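Sensor histidine kinase (Pseudomonas syringae pv. tomato, PDB 3CIT) probably acts as a two-component phosphorelay sensor kinase, of which this chain is the GAF domain, a likely sensory module. Local coordinates at residues R33-L37 with G49-E53; H95-V99 with S120-S124; L104-D108 with L141-E146. One frame throughout, in Å; residues are numbered along the deposited sequence.

Contact 1 (R33-L37 with G49-E53); sequences RKCVL and GLLLE
Arg33 and Leu37, one turn apart on helix 29-43, face strand 48-53; the axes of segments 33-37 and 49-53 approach to 9.0 Å, and their directions differ by 133°. This is the helix-on-sheet layer of the GAF fold, a five-stranded antiparallel sheet with strand order 2-1-5-4-3. The strand alternates as expected. Leu51 and Glu53 point toward the helix, while Leu50 points away to the other face of the sheet.

Leu37 lies against main chain rather than against a side chain. Its CD1 is 3.7 Å from Leu50 N and 3.7 Å from Gly49 C, over the peptide that joins them. CG stands anti to the backbone N (chi1 -177°), which carries the two methyls down to the strand. Gly49 has no side chain, and this lets the leucine come so close. Leu37 also touches Ala64, Leu115 and Leu117, so it spans three strands.

One turn back, the aliphatic part of Arg33 passes across the end of Leu51 at about a right angle. Leu51 CD2 sits 3.6 Å from Arg33 CG. The arginine chain is extended from CG to NE, and it brings the guanidinium past the leucine to Glu53.

The two charged groups meet side-on in a two-bond salt bridge, their planes 27° apart. Each carboxylate oxygen uses its syn lone pair; OE1 lies in the guanidinium plane, and OE2 is tilted from it. This fixes the guanidinium against rotation at a partly exposed margin of the packed layer, where Leu145 of helix 128-156 touches both residues. Thr63 OG1 on the next strand gives Glu53 OE2 a second hydrogen bond. In the salt bridge itself, Arg33 NE reaches Glu53 OE2 at 2.7 Å and Arg33 NH2 reaches Glu53 OE1 at 3.0 Å.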
loop_
_atom_site.group_PDB
_atom_site.type_symbol
_atom_site.label_atom_id
_atom_site.label_comp_id
_atom_site.label_asym_id
_atom_site.label_seq_id
_atom_site.Cartn_x
_atom_site.Cartn_y
_atom_site.Cartn_z
ATOM N N ARG A 33 -0.809 12.973 19.547
ATOM C CA ARG A 33 -1.172 11.571 19.691
ATOM C C ARG A 33 -2.649 11.401 20.056
ATOM O O ARG A 33 -3.353 10.634 19.432
ATOM C CB ARG A 33 -0.307 10.920 20.754
ATOM C CG ARG A 33 1.161 10.872 20.418
ATOM C CD ARG A 33 1.928 10.307 21.590
ATOM N NE ARG A 33 3.282 9.961 21.194
ATOM C CZ ARG A 33 4.371 10.571 21.626
ATOM N NH1 ARG A 33 4.292 11.556 22.508
ATOM N NH2 ARG A 33 5.562 10.198 21.159
ATOM N N LYS A 34 -3.107 12.144 21.050
ATOM C CA LYS A 34 -4.521 12.106 21.447
ATOM C C LYS A 34 -5.447 12.555 20.337
ATOM O O LYS A 34 -6.509 11.996 20.175
ATOM C CB LYS A 34 -4.776 13.000 22.646
ATOM C CG LYS A 34 -4.292 12.444 23.934
ATOM C CD LYS A 34 -4.481 13.487 25.035
ATOM C CE LYS A 34 -4.026 12.974 26.377
ATOM N NZ LYS A 34 -3.771 14.104 27.302
ATOM N N CYS A 35 -5.046 13.560 19.576
ATOM C CA CYS A 35 -5.895 14.096 18.509
ATOM C C CYS A 35 -6.111 13.051 17.421
ATOM O O CYS A 35 -7.241 12.793 17.010
ATOM C CB CYS A 35 -5.250 15.350 17.918
ATOM S SG CYS A 35 -6.067 16.063 16.465
ATOM N N VAL A 36 -5.020 12.458 16.957
ATOM C CA VAL A 36 -5.107 11.475 15.898
ATOM C C VAL A 36 -5.855 10.252 16.382
ATOM O O VAL A 36 -6.718 9.735 15.677
ATOM C CB VAL A 36 -3.717 11.110 15.320
ATOM C CG1 VAL A 36 -3.786 9.911 14.405
ATOM C CG2 VAL A 36 -3.120 12.304 14.594
ATOM N N LEU A 37 -5.559 9.768 17.585
ATOM C CA LEU A 37 -6.267 8.577 18.044
ATOM C C LEU A 37 -7.781 8.820 18.170
ATOM O O LEU A 37 -8.592 8.029 17.650
ATOM C CB LEU A 37 -5.667 8.089 19.364
ATOM C CG LEU A 37 -6.233 6.825 19.936
ATOM C CD1 LEU A 37 -6.060 5.643 19.008
ATOM C CD2 LEU A 37 -5.533 6.625 21.297
ATOM N N GLY A 49 -9.044 2.478 21.341
ATOM C CA GLY A 49 -7.828 2.580 20.581
ATOM C C GLY A 49 -6.648 2.862 21.451
ATOM O O GLY A 49 -6.770 3.312 22.604
ATOM N N LEU A 50 -5.485 2.551 20.926
ATOM C CA LEU A 50 -4.273 2.999 21.552
ATOM C C LEU A 50 -3.201 3.277 20.498
ATOM O O LEU A 50 -3.336 2.916 19.323
ATOM C CB LEU A 50 -3.841 1.997 22.637
ATOM C CG LEU A 50 -3.619 0.549 22.288
ATOM C CD1 LEU A 50 -2.350 0.412 21.506
ATOM C CD2 LEU A 50 -3.569 -0.332 23.557
ATOM N N LEU A 51 -2.156 3.949 20.945
ATOM C CA LEU A 51 -0.961 4.160 20.158
ATOM C C LEU A 51 0.222 3.491 20.863
ATOM O O LEU A 51 0.443 3.680 22.067
ATOM C CB LEU A 51 -0.715 5.653 19.985
ATOM C CG LEU A 51 0.477 6.032 19.128
ATOM C CD1 LEU A 51 0.298 5.543 17.626
ATOM C CD2 LEU A 51 0.670 7.545 19.190
ATOM N N LEU A 52 0.960 2.686 20.104
ATOM C CA LEU A 52 2.126 1.977 20.602
ATOM C C LEU A 52 3.337 2.559 19.913
ATOM O O LEU A 52 3.301 2.781 18.710
ATOM C CB LEU A 52 2.042 0.507 20.234
ATOM C CG LEU A 52 0.909 -0.292 20.835
ATOM C CD1 LEU A 52 1.031 -1.762 20.387
ATOM C CD2 LEU A 52 0.909 -0.156 22.383
ATOM N N GLU A 53 4.407 2.788 20.657
ATOM C CA GLU A 53 5.664 3.237 20.082
ATOM C C GLU A 53 6.834 2.482 20.709
ATOM O O GLU A 53 6.784 2.095 21.879
ATOM C CB GLU A 53 5.843 4.732 20.267
ATOM C CG GLU A 53 4.881 5.564 19.421
ATOM C CD GLU A 53 4.893 7.014 19.836
ATOM O OE1 GLU A 53 5.968 7.625 19.754
ATOM O OE2 GLU A 53 3.826 7.528 20.230
#

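Contact 2 (H95-V99 with S120-S124); sequences HLPCV and SVAIS. With SO4 (sulfate ion), chain J.
At one end of the GAF sheet, Cys98 at the start of strand 98-105 meets Ala122 and Ile123 in the loop that follows strand 111-119. These two strands are antiparallel neighbours. Here the chain before one runs beside the chain after the other, from Leu96 next to Ser120 to Pro97 next to Ala122. Unlike the strands, the two segments run roughly the same way, their directions 28° apart.

The outer part is packing. The carbonyl oxygen of His95 takes a CA-H...O contact from Ser120, with His95 O 3.6 Å from Ser120 CA. The same oxygen is hydrogen-bonded to Arg71, and the hydroxyl of Ser120 to Asp47. The ring of Pro97 lies along the loop backbone, its CD 3.4 Å from Ser120 O and its CG 3.7 Å from Ala122 N.

The inner part rests on the sulfur. Cys98 SG stands beside its own backbone N (chi1 -72°) and reaches over to the loop. Ile123 N donates to it at 3.4 Å from Cys98 SG, nearly straight at 167°. SG also packs 3.6 Å from Ala122 CA.

Beyond Ile123 the loop binds a sulfate, probably from the crystallisation liquor. Ser124 N donates to sulfate O2 at 2.7 Å, and Ser124 OG donates to sulfate O3 at 2.9 Å. Gln8 of the second subunit also binds this ion, and Ser7 OG of that subunit is hydrogen-bonded to Ser124 OG. The loop thus lies at a subunit contact.

Within the pair of segments, the N-H...S bond gives a loop amide a soft acceptor. Such bonds are usually weaker than N-H...O bonds, so much of the hold here probably comes from close packing of Pro97 and Cys98 on the loop backbone.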
loop_
_atom_site.group_PDB
_atom_site.type_symbol
_atom_site.label_atom_id
_atom_site.label_comp_id
_atom_site.label_asym_id
_atom_site.label_seq_id
_atom_site.Cartn_x
_atom_site.Cartn_y
_atom_site.Cartn_z
ATOM N N HIS A 95 -12.819 -9.390 24.471
ATOM C CA HIS A 95 -13.333 -8.083 24.865
ATOM C C HIS A 95 -13.346 -7.070 23.699
ATOM O O HIS A 95 -14.116 -6.118 23.715
ATOM C CB HIS A 95 -12.502 -7.539 26.023
ATOM C CG HIS A 95 -12.842 -8.152 27.347
ATOM N ND1 HIS A 95 -12.268 -9.323 27.790
ATOM C CD2 HIS A 95 -13.727 -7.783 28.294
ATOM C CE1 HIS A 95 -12.763 -9.627 28.979
ATOM N NE2 HIS A 95 -13.661 -8.716 29.304
ATOM N N LEU A 96 -12.460 -7.278 22.741
ATOM C CA LEU A 96 -12.258 -6.413 21.567
ATOM C C LEU A 96 -12.157 -7.278 20.333
ATOM O O LEU A 96 -11.062 -7.591 19.819
ATOM C CB LEU A 96 -11.000 -5.531 21.718
ATOM C CG LEU A 96 -11.050 -4.500 22.853
ATOM C CD1 LEU A 96 -9.700 -3.825 23.096
ATOM C CD2 LEU A 96 -12.143 -3.427 22.597
ATOM N N PRO A 97 -13.309 -7.762 19.879
ATOM C CA PRO A 97 -13.308 -8.733 18.787
ATOM C C PRO A 97 -12.875 -8.266 17.387
ATOM O O PRO A 97 -12.767 -9.095 16.503
ATOM C CB PRO A 97 -14.745 -9.254 18.756
ATOM C CG PRO A 97 -15.552 -8.297 19.512
ATOM C CD PRO A 97 -14.653 -7.543 20.448
ATOM N N CYS A 98 -12.689 -6.972 17.199
ATOM C CA CYS A 98 -12.258 -6.399 15.923
ATOM C C CYS A 98 -11.143 -5.409 16.249
ATOM O O CYS A 98 -11.316 -4.542 17.115
ATOM C CB CYS A 98 -13.461 -5.675 15.236
ATOM S SG CYS A 98 -14.587 -6.861 14.635
ATOM N N VAL A 99 -10.039 -5.508 15.512
ATOM C CA VAL A 99 -8.886 -4.634 15.663
ATOM C C VAL A 99 -8.322 -4.269 14.289
ATOM O O VAL A 99 -8.197 -5.123 13.417
ATOM C CB VAL A 99 -7.800 -5.315 16.503
ATOM C CG1 VAL A 99 -6.503 -4.430 16.591
ATOM C CG2 VAL A 99 -8.360 -5.633 17.894
ATOM N N SER A 120 -15.555 -2.984 20.697
ATOM C CA SER A 120 -16.083 -3.899 21.694
ATOM C C SER A 120 -17.031 -4.945 21.140
ATOM O O SER A 120 -17.283 -5.935 21.810
ATOM C CB SER A 120 -16.807 -3.108 22.785
ATOM O OG SER A 120 -17.886 -2.376 22.224
ATOM N N VAL A 121 -17.563 -4.726 19.939
ATOM C CA VAL A 121 -18.430 -5.695 19.297
ATOM C C VAL A 121 -17.974 -5.943 17.845
ATOM O O VAL A 121 -17.332 -5.090 17.206
ATOM C CB VAL A 121 -19.934 -5.302 19.344
ATOM C CG1 VAL A 121 -20.477 -5.296 20.794
ATOM C CG2 VAL A 121 -20.175 -4.004 18.685
ATOM N N ALA A 122 -18.262 -7.140 17.357
ATOM C CA ALA A 122 -17.904 -7.518 15.977
ATOM C C ALA A 122 -18.595 -6.579 14.983
ATOM O O ALA A 122 -19.820 -6.360 15.045
ATOM C CB ALA A 122 -18.280 -8.980 15.709
ATOM N N ILE A 123 -17.806 -5.988 14.089
ATOM C CA ILE A 123 -18.319 -5.154 13.001
ATOM C C ILE A 123 -17.581 -5.583 11.725
ATOM O O ILE A 123 -16.564 -6.266 11.804
ATOM C CB ILE A 123 -18.080 -3.643 13.237
ATOM C CG1 ILE A 123 -16.606 -3.325 13.522
ATOM C CG2 ILE A 123 -18.967 -3.125 14.390
ATOM C CD1 ILE A 123 -16.290 -1.845 13.504
ATOM N N SER A 124 -18.073 -5.193 10.566
ATOM C CA SER A 124 -17.329 -5.453 9.317
ATOM C C SER A 124 -16.145 -4.499 9.271
ATOM O O SER A 124 -16.203 -3.399 9.830
ATOM C CB SER A 124 -18.213 -5.237 8.115
ATOM O OG SER A 124 -19.242 -6.183 8.083
HETATM S S SO4 J . -21.599 -5.094 10.599
HETATM O O1 SO4 J . -22.343 -5.236 11.870
HETATM O O2 SO4 J . -20.553 -4.026 10.738
HETATM O O3 SO4 J . -21.075 -6.430 10.259
HETATM O O4 SO4 J . -22.541 -4.716 9.521
#

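Contact 3 (L104-D108 with L141-E146); sequences LRGAD and LAAHLE
Glu146 reaches from helix 128-156 to the loop after strand 98-105 and takes two backbone amides there. Its CG is anti to the backbone N (chi1 179°), and the chain stays extended to the carboxylate. Ala107 N donates to Glu146 OE1 at 2.7 Å, on the syn lone pair and nearly straight. Asp108 N donates to Glu146 OE2 at 3.0 Å, on the syn side but 27° out of the carboxylate plane. One carboxylate thus holds two successive N-H groups of the turn. Gly106 CA lies only 3.5 Å from Glu146 OE1, a fit that depends on glycine having no side chain.

The tight, buried side lies next to this. Ala142 CB packs 3.7 Å from Leu104 CB and 3.6 Å from Arg105 N, so a small residue lets the helix lie close on the chain at Leu104 and Arg105. Leu104 CD2 extends the layer to Leu145 CD1, 3.8 Å away.

The looser part is the carboxylate end of Asp108, at the partly exposed margin; the main chain of this residue is held. Asp108 OD2 lies 4.9 Å from Glu146 OE2 and has a long, weak ion pair with Arg149. The third subunit also approaches here: its Asn147 ND2 is hydrogen-bonded to Glu146 OE1, and its Leu151 packs on Asp108.

Among its neighbours, the contact has Phe112 of strand 111-119 touching Leu104, Ala142 and Glu146, Leu51 of strand 48-53 meeting Leu104 and Leu141, and Met32 of helix 29-43 packing on Leu141 and Leu145.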
loop_
_atom_site.group_PDB
_atom_site.type_symbol
_atom_site.label_atom_id
_atom_site.label_comp_id
_atom_site.label_asym_id
_atom_site.label_seq_id
_atom_site.Cartn_x
_atom_site.Cartn_y
_atom_site.Cartn_z
ATOM N N LEU A 104 3.114 3.048 11.990
ATOM C CA LEU A 104 3.794 4.328 11.896
ATOM C C LEU A 104 5.193 4.118 11.334
ATOM O O LEU A 104 5.999 3.398 11.891
ATOM C CB LEU A 104 3.899 4.998 13.274
ATOM C CG LEU A 104 2.700 5.801 13.783
ATOM C CD1 LEU A 104 1.530 4.928 14.090
ATOM C CD2 LEU A 104 3.126 6.647 15.019
ATOM N N ARG A 105 5.468 4.769 10.211
ATOM C CA ARG A 105 6.767 4.694 9.577
ATOM C C ARG A 105 7.156 6.080 9.110
ATOM O O ARG A 105 6.372 6.745 8.419
ATOM C CB ARG A 105 6.714 3.721 8.412
ATOM C CG ARG A 105 8.069 3.492 7.777
ATOM C CD ARG A 105 8.002 2.455 6.663
ATOM N NE ARG A 105 7.588 1.130 7.139
ATOM C CZ ARG A 105 8.437 0.160 7.501
ATOM N NH1 ARG A 105 9.739 0.350 7.439
ATOM N NH2 ARG A 105 7.987 -1.021 7.909
ATOM N N GLY A 106 8.347 6.523 9.517
ATOM C CA GLY A 106 8.888 7.791 9.066
ATOM C C GLY A 106 9.993 7.562 8.061
ATOM O O GLY A 106 9.932 6.658 7.199
ATOM N N ALA A 107 11.014 8.407 8.174
ATOM C CA ALA A 107 12.157 8.384 7.303
ATOM C C ALA A 107 13.152 7.301 7.748
ATOM O O ALA A 107 13.842 6.736 6.921
ATOM C CB ALA A 107 12.828 9.781 7.295
ATOM N N ASP A 108 13.197 7.006 9.045
ATOM C CA ASP A 108 14.128 6.020 9.580
ATOM C C ASP A 108 13.698 4.618 9.136
ATOM O O ASP A 108 12.555 4.397 8.712
ATOM C CB ASP A 108 14.180 6.138 11.102
ATOM C CG ASP A 108 15.436 5.495 11.732
ATOM O OD1 ASP A 108 16.355 5.039 11.012
ATOM O OD2 ASP A 108 15.480 5.487 12.974
ATOM N N LEU A 141 1.070 11.526 11.262
ATOM C CA LEU A 141 1.471 11.473 12.658
ATOM C C LEU A 141 2.944 10.994 12.828
ATOM O O LEU A 141 3.737 11.612 13.545
ATOM C CB LEU A 141 0.526 10.577 13.451
ATOM C CG LEU A 141 0.839 10.481 14.961
ATOM C CD1 LEU A 141 0.824 11.852 15.690
ATOM C CD2 LEU A 141 -0.049 9.392 15.639
ATOM N N ALA A 142 3.281 9.885 12.202
ATOM C CA ALA A 142 4.625 9.337 12.275
ATOM C C ALA A 142 5.698 10.339 11.905
ATOM O O ALA A 142 6.706 10.446 12.599
ATOM C CB ALA A 142 4.759 8.042 11.401
ATOM N N ALA A 143 5.498 11.065 10.803
ATOM C CA ALA A 143 6.513 11.996 10.332
ATOM C C ALA A 143 6.812 13.055 11.380
ATOM O O ALA A 143 7.969 13.442 11.601
ATOM C CB ALA A 143 6.078 12.664 8.986
ATOM N N HIS A 144 5.748 13.527 12.007
ATOM C CA HIS A 144 5.820 14.580 13.010
ATOM C C HIS A 144 6.389 14.083 14.342
ATOM O O HIS A 144 7.186 14.774 14.971
ATOM C CB HIS A 144 4.427 15.210 13.188
ATOM C CG HIS A 144 3.982 15.990 11.989
ATOM N ND1 HIS A 144 4.712 17.050 11.484
ATOM C CD2 HIS A 144 2.908 15.855 11.178
ATOM C CE1 HIS A 144 4.115 17.517 10.404
ATOM N NE2 HIS A 144 3.012 16.816 10.201
ATOM N N LEU A 145 5.995 12.887 14.761
ATOM C CA LEU A 145 6.544 12.277 15.975
ATOM C C LEU A 145 8.035 11.981 15.803
ATOM O O LEU A 145 8.836 12.192 16.715
ATOM C CB LEU A 145 5.798 10.998 16.342
ATOM C CG LEU A 145 4.375 11.146 16.902
ATOM C CD1 LEU A 145 3.762 9.769 17.134
ATOM C CD2 LEU A 145 4.394 11.992 18.211
ATOM N N GLU A 146 8.403 11.502 14.624
ATOM C CA GLU A 146 9.800 11.215 14.324
ATOM C C GLU A 146 10.637 12.481 14.304
ATOM O O GLU A 146 11.717 12.525 14.890
ATOM C CB GLU A 146 9.915 10.476 13.001
ATOM C CG GLU A 146 11.338 10.176 12.625
ATOM C CD GLU A 146 11.435 9.481 11.328
ATOM O OE1 GLU A 146 11.142 10.129 10.297
ATOM O OE2 GLU A 146 11.745 8.274 11.344
#

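Contacts 1 and 3 join the same helical layer to one face of the sheet. Their centres are 13 Å apart and they touch, with Val36 CG1 4.0 Å from Leu141 CD2. Contact 2 stands apart, its centre 18 Å from that of contact 1 and 28 Å from that of contact 3. Contacts 2 and 3 use opposite ends of strand 98-105 and lie on opposite sides of the chain's centre. Both lie near subunit interfaces of the four-chain assembly. The sulfate belongs to contact 2. Glycerol, probably from the liquor, lies about 3 Å from the side chain of His95 in contact 2 and about 6 Å from that of Leu50 in contact 1.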